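Local structure of SusD-like protein BACOVA_02651 (Bacteroides ovatus, 5E75) at residues G201-G206 with L372-T377; D265-T270 with K332-G337; I402-I407 with R430-K435. The protein binds polysaccharide at the surface of the bacterial cell and probably captures xyloglucan before its transport into the periplasm for degradation. One frame throughout, in Å; residues are numbered along the deposited sequence. Where two conformers were deposited one is given.

The three contacts illustrate three ways of joining distant parts of a chain: a polar clasp in contact 1, apolar packing in contact 2, and apolar packing edged by a salt bridge in contact 3. Contacts 1 and 3 are neighbours, their centres 11 Å apart. Arg203 CG lies 3.6 Å from Tyr431 CE1, and Leu372 CD2 lies 3.5 Å from Leu404 N, so the two are continuous. Contact 2 sits on the other side of the chain's centre, 41 Å from contact 1 and 33 Å from contact 3, centre to centre. A bound magnesium ion lies about 9 Å from the Thr202 side chain, and one lies about 10 Å from that of Tyr431.

Contact 1 (G201-G206 with L372-T377); sequences GTRDEG and LGNNST
Asn374 grips the backbone of Arg203 with both ends of its amide, as a neighbouring strand would pair with one residue. Its OD1 accepts from Arg203 N at 2.8 Å, nearly straight at 169°, and its ND2 donates to Arg203 O, also at 2.8 Å. Both bonds lie on carbonyl lone pairs, and Arg203 O sits almost in the amide plane. The second hydrogen of ND2 goes to Glu205 OE2 at 2.9 Å. That carboxylate comes from the opposite direction, steeply turned against the amide, so that ND2 meets OE2 from above the carboxylate plane, 61° out of it. Glu205 gets there through a bend at chi2 (-76°), which folds its end back to Asn374.

Waters extend the polar network. Water 1 donates to Asn374 OD1 at 2.7 Å and weakly to Gly201 O. Water 2 joins the edge of the Arg203 guanidinium, at NH1, to Gly373 O, while the same NH1 forms a salt bridge with Glu369 of helix 360-372. Water 3 takes the hydrogen of Asn374 N at 2.9 Å and reaches Glu205 OE2 weakly.

Backbone turns set the stage. A type II' beta turn closed by Asn375 N and Leu372 O, 3.0 Å apart, has Gly373 with positive phi at its second position and Asn374 at its third. Across from it, Asp204 is the N-cap of helix 205-221, with OD2 bonded to Asp207 N.

Little else touches: Arg203 CB packs against the amide oxygen, Asn374 OD1, at 3.6 Å. With both hydrogens of ND2 given away and OD1 accepting from a peptide and a water, the amide is probably locked against flipping, and the loop after helix 360-372 is tied to the start of helix 205-221 by directional bonds.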
loop_
_atom_site.group_PDB
_atom_site.type_symbol
_atom_site.label_atom_id
_atom_site.label_comp_id
_atom_site.label_asym_id
_atom_site.label_seq_id
_atom_site.Cartn_x
_atom_site.Cartn_y
_atom_site.Cartn_z
ATOM N N GLY A 201 3.179 10.378 22.899
ATOM C CA GLY A 201 3.191 8.978 23.280
ATOM C C GLY A 201 1.858 8.423 23.741
ATOM O O GLY A 201 1.786 7.302 24.259
ATOM N N THR A 202 0.789 9.185 23.549
ATOM C CA THR A 202 -0.559 8.692 23.805
ATOM C C THR A 202 -1.454 8.978 22.602
ATOM O O THR A 202 -1.152 9.853 21.785
ATOM C CB THR A 202 -1.180 9.270 25.098
ATOM O OG1 THR A 202 -1.523 10.640 24.898
ATOM C CG2 THR A 202 -0.220 9.151 26.271
ATOM N N ARG A 203 -2.521 8.200 22.476
ATOM C CA ARG A 203 -3.477 8.359 21.393
ATOM C C ARG A 203 -4.738 9.065 21.886
ATOM O O ARG A 203 -5.362 8.661 22.868
ATOM C CB ARG A 203 -3.802 7.006 20.766
ATOM C CG ARG A 203 -2.647 6.482 19.908
ATOM C CD ARG A 203 -2.928 5.137 19.219
ATOM N NE ARG A 203 -2.301 5.087 17.911
ATOM C CZ ARG A 203 -2.033 3.990 17.221
ATOM N NH1 ARG A 203 -2.281 2.778 17.710
ATOM N NH2 ARG A 203 -1.466 4.114 16.019
ATOM N N ASP A 204 -5.100 10.136 21.189
ATOM C CA ASP A 204 -6.272 10.932 21.525
ATOM C C ASP A 204 -7.514 10.065 21.588
ATOM O O ASP A 204 -7.844 9.375 20.631
ATOM C CB ASP A 204 -6.445 11.997 20.454
ATOM C CG ASP A 204 -7.575 12.942 20.759
ATOM O OD1 ASP A 204 -7.330 13.889 21.543
ATOM O OD2 ASP A 204 -8.677 12.752 20.215
ATOM N N GLU A 205 -8.238 10.130 22.700
ATOM C CA GLU A 205 -9.391 9.265 22.891
ATOM C C GLU A 205 -10.553 9.634 21.961
ATOM O O GLU A 205 -11.328 8.769 21.555
ATOM C CB GLU A 205 -9.804 9.303 24.372
ATOM C CG GLU A 205 -8.757 8.686 25.325
ATOM C CD GLU A 205 -8.732 7.164 25.304
ATOM O OE1 GLU A 205 -9.607 6.557 24.639
ATOM O OE2 GLU A 205 -7.842 6.571 25.969
ATOM N N GLY A 206 -10.669 10.910 21.605
ATOM C CA GLY A 206 -11.673 11.322 20.646
ATOM C C GLY A 206 -11.449 10.703 19.278
ATOM O O GLY A 206 -12.377 10.172 18.676
ATOM N N LEU A 372 -7.621 -1.450 20.984
ATOM C CA LEU A 372 -6.474 -1.483 21.882
ATOM C C LEU A 372 -6.234 -0.102 22.498
ATOM O O LEU A 372 -6.047 0.032 23.715
ATOM C CB LEU A 372 -5.251 -1.957 21.116
ATOM C CG LEU A 372 -3.930 -1.940 21.886
ATOM C CD1 LEU A 372 -3.910 -2.965 23.013
ATOM C CD2 LEU A 372 -2.753 -2.184 20.946
ATOM N N GLY A 373 -6.261 0.931 21.659
ATOM C CA GLY A 373 -6.182 2.296 22.145
ATOM C C GLY A 373 -4.921 2.523 22.945
ATOM O O GLY A 373 -3.840 2.227 22.479
ATOM N N ASN A 374 -5.082 3.042 24.163
ATOM C CA ASN A 374 -3.960 3.345 25.035
ATOM C C ASN A 374 -3.700 2.247 26.050
ATOM O O ASN A 374 -2.802 2.367 26.894
ATOM C CB ASN A 374 -4.212 4.661 25.758
ATOM C CG ASN A 374 -4.139 5.844 24.818
ATOM O OD1 ASN A 374 -3.139 6.016 24.134
ATOM N ND2 ASN A 374 -5.192 6.638 24.764
ATOM N N ASN A 375 -4.457 1.162 25.956
ATOM C CA ASN A 375 -4.198 0.021 26.832
ATOM C C ASN A 375 -3.025 -0.818 26.335
ATOM O O ASN A 375 -2.705 -0.824 25.143
ATOM C CB ASN A 375 -5.464 -0.814 26.978
ATOM C CG ASN A 375 -6.535 -0.093 27.778
ATOM O OD1 ASN A 375 -6.246 0.515 28.812
ATOM N ND2 ASN A 375 -7.755 -0.126 27.295
ATOM N N SER A 376 -2.357 -1.521 27.241
ATOM C CA SER A 376 -1.194 -2.303 26.843
ATOM C C SER A 376 -1.610 -3.611 26.172
ATOM O O SER A 376 -0.846 -4.179 25.398
ATOM C CB SER A 376 -0.290 -2.567 28.046
ATOM O OG SER A 376 -0.958 -3.349 29.014
ATOM N N THR A 377 -2.838 -4.056 26.438
ATOM C CA THR A 377 -3.362 -5.289 25.858
ATOM C C THR A 377 -4.844 -5.137 25.590
ATOM O O THR A 377 -5.523 -4.329 26.238
ATOM C CB THR A 377 -3.204 -6.507 26.799
ATOM O OG1 THR A 377 -4.099 -6.374 27.913
ATOM C CG2 THR A 377 -1.786 -6.640 27.303
HETATM O O HOH W 1 -0.656 5.061 23.999
HETATM O O HOH W 2 -3.650 1.532 19.838
HETATM O O HOH W 3 -7.676 3.293 25.397
#

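Contact 2 (D265-T270 with K332-G337); sequences DLAFST and KGVPGG
Val334 CG2 lies over one face of the flat peptide joining Leu266 to Ala267, 3.9 Å from Leu266 C. The one aromatic ring of the pair, Phe268, turns to other neighbours: Ser269 CB stands 3.5 Å above one face of the ring, offset toward its rim, and Pro329 also touches this side chain. Val334 straddles the end of helix 263-266 with its two methyls. CG1, anti to its own backbone N (chi1 175°), meets Ala267 CB at 4.0 Å, whereas CG2 reaches the CB of Leu266 at the same distance. Leu266 completes the interlock by laying CD1 against the peptide of Gly333, 3.8 Å from Gly333 O. A beta carbon on Gly333 would collide with that methyl, and at this residue's positive phi it would also press on the carbonyl O of Lys332.

Beyond the pair, Tyr419 packs on Leu266, and the Lys332 ammonium is held elsewhere, by a salt bridge to Glu418 and hydrogen bonds to Gly416 O and Tyr230 OH. This is buried apolar packing between the end of the one-turn helix 263-266, with the residue after it, and the loop joining strand 321-322 to strand 355-359, consistent with the loop-rich architecture that SusD-family proteins build beside their helical TPR scaffold.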
loop_
_atom_site.group_PDB
_atom_site.type_symbol
_atom_site.label_atom_id
_atom_site.label_comp_id
_atom_site.label_asym_id
_atom_site.label_seq_id
_atom_site.Cartn_x
_atom_site.Cartn_y
_atom_site.Cartn_z
ATOM N N ASP A 265 9.197 -5.738 -13.425
ATOM C CA ASP A 265 10.041 -5.330 -12.307
ATOM C C ASP A 265 9.816 -6.185 -11.056
ATOM O O ASP A 265 10.646 -6.170 -10.156
ATOM C CB ASP A 265 9.824 -3.853 -11.987
ATOM C CG ASP A 265 10.473 -2.935 -13.024
ATOM O OD1 ASP A 265 11.717 -2.857 -13.062
ATOM O OD2 ASP A 265 9.747 -2.295 -13.792
ATOM N N LEU A 266 8.708 -6.921 -11.019
ATOM C CA LEU A 266 8.378 -7.792 -9.890
ATOM C C LEU A 266 8.755 -9.250 -10.156
ATOM O O LEU A 266 9.218 -9.952 -9.259
ATOM C CB LEU A 266 6.887 -7.714 -9.565
ATOM C CG LEU A 266 6.329 -6.337 -9.172
ATOM C CD1 LEU A 266 4.830 -6.430 -8.934
ATOM C CD2 LEU A 266 7.036 -5.788 -7.945
ATOM N N ALA A 267 8.577 -9.703 -11.395
ATOM C CA ALA A 267 8.806 -11.102 -11.750
ATOM C C ALA A 267 10.295 -11.406 -11.957
ATOM O O ALA A 267 10.974 -10.711 -12.695
ATOM C CB ALA A 267 7.994 -11.485 -13.008
ATOM N N PHE A 268 10.775 -12.462 -11.305
ATOM C CA PHE A 268 12.206 -12.780 -11.258
ATOM C C PHE A 268 12.685 -13.629 -12.440
ATOM O O PHE A 268 13.888 -13.669 -12.723
ATOM C CB PHE A 268 12.555 -13.509 -9.946
ATOM C CG PHE A 268 12.224 -14.975 -9.946
ATOM C CD1 PHE A 268 10.925 -15.419 -9.748
ATOM C CD2 PHE A 268 13.222 -15.916 -10.128
ATOM C CE1 PHE A 268 10.631 -16.780 -9.733
ATOM C CE2 PHE A 268 12.931 -17.267 -10.118
ATOM C CZ PHE A 268 11.633 -17.698 -9.924
ATOM N N SER A 269 11.757 -14.301 -13.108
ATOM C CA SER A 269 12.113 -15.252 -14.157
ATOM C C SER A 269 10.965 -15.514 -15.111
ATOM O O SER A 269 9.800 -15.567 -14.705
ATOM C CB SER A 269 12.511 -16.581 -13.540
ATOM O OG SER A 269 12.659 -17.565 -14.564
ATOM N N THR A 270 11.298 -15.715 -16.381
ATOM C CA THR A 270 10.296 -16.070 -17.373
ATOM C C THR A 270 9.587 -17.380 -17.052
ATOM O O THR A 270 8.519 -17.655 -17.599
ATOM C CB THR A 270 10.908 -16.172 -18.776
ATOM O OG1 THR A 270 11.959 -17.157 -18.759
ATOM C CG2 THR A 270 11.476 -14.850 -19.199
ATOM N N LYS A 332 3.532 -12.133 -4.890
ATOM C CA LYS A 332 2.400 -11.218 -4.963
ATOM C C LYS A 332 2.624 -10.129 -5.993
ATOM O O LYS A 332 3.578 -9.369 -5.888
ATOM C CB LYS A 332 2.131 -10.598 -3.605
ATOM C CG LYS A 332 0.824 -9.826 -3.561
ATOM C CD LYS A 332 0.514 -9.246 -2.174
ATOM C CE LYS A 332 0.259 -10.306 -1.119
ATOM N NZ LYS A 332 0.023 -9.676 0.232
ATOM N N GLY A 333 1.734 -10.050 -6.983
ATOM C CA GLY A 333 1.930 -9.177 -8.130
ATOM C C GLY A 333 2.499 -9.896 -9.346
ATOM O O GLY A 333 2.693 -9.271 -10.393
ATOM N N VAL A 334 2.755 -11.195 -9.218
ATOM C CA VAL A 334 3.321 -12.017 -10.287
ATOM C C VAL A 334 2.268 -13.096 -10.541
ATOM O O VAL A 334 2.250 -14.140 -9.882
ATOM C CB VAL A 334 4.678 -12.599 -9.837
ATOM C CG1 VAL A 334 5.246 -13.561 -10.886
ATOM C CG2 VAL A 334 5.647 -11.479 -9.580
ATOM N N PRO A 335 1.355 -12.840 -11.485
ATOM C CA PRO A 335 0.156 -13.676 -11.611
ATOM C C PRO A 335 0.313 -14.891 -12.525
ATOM O O PRO A 335 -0.665 -15.611 -12.770
ATOM C CB PRO A 335 -0.861 -12.705 -12.195
ATOM C CG PRO A 335 -0.048 -11.833 -13.075
ATOM C CD PRO A 335 1.258 -11.632 -12.325
ATOM N N GLY A 336 1.527 -15.113 -13.016
ATOM C CA GLY A 336 1.779 -16.211 -13.930
ATOM C C GLY A 336 1.822 -15.759 -15.377
ATOM O O GLY A 336 1.948 -14.569 -15.685
ATOM N N GLY A 337 1.727 -16.730 -16.278
ATOM C CA GLY A 337 1.741 -16.445 -17.697
ATOM C C GLY A 337 0.377 -16.071 -18.243
ATOM O O GLY A 337 -0.640 -16.124 -17.550
#

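Contact 3 (I402-I407 with R430-K435); sequences ITLDDI and RYLPDK
Leu404 and Leu432 face each other across a gap of 10.9 Å between their CA atoms, and Asp405 and Lys435 stand similarly far apart, so side chains alone bridge the two backbones. Here, in the SusD fold, the start of helix 404-415 meets the junction where helix 421-431 gives way to helix 433-441. Helix 404-415 starts after its N-cap Thr403, and helix 433-441 after its N-cap Leu432, the residue at which the chain breaks from helix 421-431. The first start is secured by one arm of a capping box: Thr403 N donates to Asp406 OD2 at 2.9 Å, approaching on the anti side of the carboxylate.

Leu404 carries the apolar part. With CG anti to the backbone N (chi1 -177°), it sends CD2 to meet Leu432 CD1 tip to tip at 3.8 Å. The same methyl lies obliquely against the ring of Tyr431, 4.1 Å from CE2, as the two side chains slide past each other. Leu432 in turn roofs that ring, its CG 3.6 Å above the plane and over the centre of Tyr431. Behind Leu404, helix 360-372 packs through Glu369 and Leu372, and Arg203 touches Tyr431, so the cluster ties several helices together.

A single salt bridge edges the cluster. Lys435 reaches across in an extended chain, its CE passing 4.3 Å from the tip methyl, Leu404 CD2, then bends at its last torsion (chi4 65°) to turn its ammonium toward the exposed Asp405. A leucine in place of Lys435 would probably leave the Asp405 carboxylate without its charge partner and free to turn. As it stands, Lys435 NZ sits on the syn lone pair of Asp405 OD1, 2.7 Å away, while OD2 of the same carboxylate is 3.9 Å from that NZ.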
loop_
_atom_site.group_PDB
_atom_site.type_symbol
_atom_site.label_atom_id
_atom_site.label_comp_id
_atom_site.label_asym_id
_atom_site.label_seq_id
_atom_site.Cartn_x
_atom_site.Cartn_y
_atom_site.Cartn_z
ATOM N N ILE A 402 -4.121 -9.354 22.456
ATOM C CA ILE A 402 -3.154 -8.750 21.548
ATOM C C ILE A 402 -2.561 -7.487 22.126
ATOM O O ILE A 402 -3.202 -6.785 22.930
ATOM C CB ILE A 402 -3.764 -8.430 20.153
ATOM C CG1 ILE A 402 -4.931 -7.446 20.248
ATOM C CG2 ILE A 402 -4.218 -9.717 19.477
ATOM C CD1 ILE A 402 -5.524 -7.048 18.889
ATOM N N THR A 403 -1.331 -7.216 21.709
ATOM C CA THR A 403 -0.644 -5.975 21.997
ATOM C C THR A 403 -0.344 -5.249 20.678
ATOM O O THR A 403 -0.600 -5.776 19.582
ATOM C CB THR A 403 0.704 -6.222 22.679
ATOM O OG1 THR A 403 1.604 -6.828 21.746
ATOM C CG2 THR A 403 0.568 -7.134 23.911
ATOM N N LEU A 404 0.213 -4.049 20.775
ATOM C CA LEU A 404 0.609 -3.319 19.578
ATOM C C LEU A 404 1.634 -4.146 18.783
ATOM O O LEU A 404 1.614 -4.150 17.547
ATOM C CB LEU A 404 1.154 -1.939 19.933
ATOM C CG LEU A 404 1.537 -1.073 18.725
ATOM C CD1 LEU A 404 0.325 -0.748 17.845
ATOM C CD2 LEU A 404 2.240 0.192 19.182
ATOM N N ASP A 405 2.525 -4.858 19.462
ATOM C CA ASP A 405 3.497 -5.683 18.757
ATOM C C ASP A 405 2.831 -6.777 17.924
ATOM O O ASP A 405 3.296 -7.096 16.824
ATOM C CB ASP A 405 4.494 -6.304 19.740
ATOM C CG ASP A 405 5.454 -5.290 20.316
ATOM O OD1 ASP A 405 5.706 -4.242 19.682
ATOM O OD2 ASP A 405 5.972 -5.557 21.426
ATOM N N ASP A 406 1.739 -7.339 18.417
ATOM C CA ASP A 406 0.998 -8.340 17.659
ATOM C C ASP A 406 0.373 -7.706 16.422
ATOM O O ASP A 406 0.337 -8.322 15.361
ATOM C CB ASP A 406 -0.115 -8.972 18.501
ATOM C CG ASP A 406 0.408 -9.808 19.637
ATOM O OD1 ASP A 406 1.269 -10.680 19.397
ATOM O OD2 ASP A 406 -0.055 -9.589 20.774
ATOM N N ILE A 407 -0.109 -6.476 16.561
ATOM C CA ILE A 407 -0.733 -5.776 15.442
ATOM C C ILE A 407 0.290 -5.416 14.373
ATOM O O ILE A 407 0.019 -5.579 13.174
ATOM C CB ILE A 407 -1.497 -4.534 15.925
ATOM C CG1 ILE A 407 -2.665 -5.012 16.790
ATOM C CG2 ILE A 407 -1.986 -3.698 14.749
ATOM C CD1 ILE A 407 -3.455 -3.934 17.478
ATOM N N ARG A 430 5.350 8.358 14.137
ATOM C CA ARG A 430 4.838 9.634 14.611
ATOM C C ARG A 430 4.179 9.528 15.985
ATOM O O ARG A 430 4.036 10.541 16.685
ATOM C CB ARG A 430 3.869 10.232 13.577
ATOM C CG ARG A 430 4.533 11.180 12.610
ATOM C CD ARG A 430 4.669 12.568 13.242
ATOM N NE ARG A 430 5.220 13.547 12.325
ATOM C CZ ARG A 430 6.508 13.822 12.182
ATOM N NH1 ARG A 430 7.421 13.189 12.910
ATOM N NH2 ARG A 430 6.883 14.754 11.316
ATOM N N TYR A 431 3.786 8.314 16.353
ATOM C CA TYR A 431 3.170 8.008 17.649
ATOM C C TYR A 431 4.194 7.630 18.734
ATOM O O TYR A 431 4.211 8.226 19.821
ATOM C CB TYR A 431 2.166 6.882 17.401
ATOM C CG TYR A 431 1.603 6.116 18.582
ATOM C CD1 TYR A 431 1.309 6.724 19.799
ATOM C CD2 TYR A 431 1.295 4.776 18.438
ATOM C CE1 TYR A 431 0.773 5.976 20.858
ATOM C CE2 TYR A 431 0.765 4.034 19.474
ATOM C CZ TYR A 431 0.497 4.639 20.668
ATOM O OH TYR A 431 -0.039 3.855 21.664
ATOM N N LEU A 432 5.048 6.651 18.430
ATOM C CA LEU A 432 6.062 6.135 19.358
ATOM C C LEU A 432 7.414 6.149 18.651
ATOM O O LEU A 432 7.920 5.118 18.226
ATOM C CB LEU A 432 5.681 4.727 19.815
ATOM C CG LEU A 432 4.393 4.600 20.629
ATOM C CD1 LEU A 432 4.043 3.132 20.863
ATOM C CD2 LEU A 432 4.490 5.334 21.968
ATOM N N PRO A 433 8.012 7.336 18.506
ATOM C CA PRO A 433 9.236 7.424 17.703
ATOM C C PRO A 433 10.411 6.612 18.228
ATOM O O PRO A 433 11.114 5.990 17.445
ATOM C CB PRO A 433 9.559 8.928 17.692
ATOM C CG PRO A 433 8.716 9.522 18.793
ATOM C CD PRO A 433 7.503 8.672 18.861
ATOM N N ASP A 434 10.622 6.594 19.533
ATOM C CA ASP A 434 11.756 5.864 20.061
ATOM C C ASP A 434 11.574 4.369 19.837
ATOM O O ASP A 434 12.512 3.688 19.423
ATOM C CB ASP A 434 11.974 6.189 21.546
ATOM C CG ASP A 434 12.411 7.623 21.760
ATOM O OD1 ASP A 434 13.212 8.131 20.942
ATOM O OD2 ASP A 434 11.942 8.248 22.731
ATOM N N LYS A 435 10.382 3.847 20.097
ATOM C CA LYS A 435 10.115 2.440 19.822
ATOM C C LYS A 435 10.385 2.123 18.351
ATOM O O LYS A 435 11.017 1.118 18.017
ATOM C CB LYS A 435 8.661 2.093 20.144
ATOM C CG LYS A 435 8.244 0.672 19.754
ATOM C CD LYS A 435 6.739 0.463 19.883
ATOM C CE LYS A 435 6.331 -0.965 19.544
ATOM N NZ LYS A 435 6.908 -1.928 20.525
#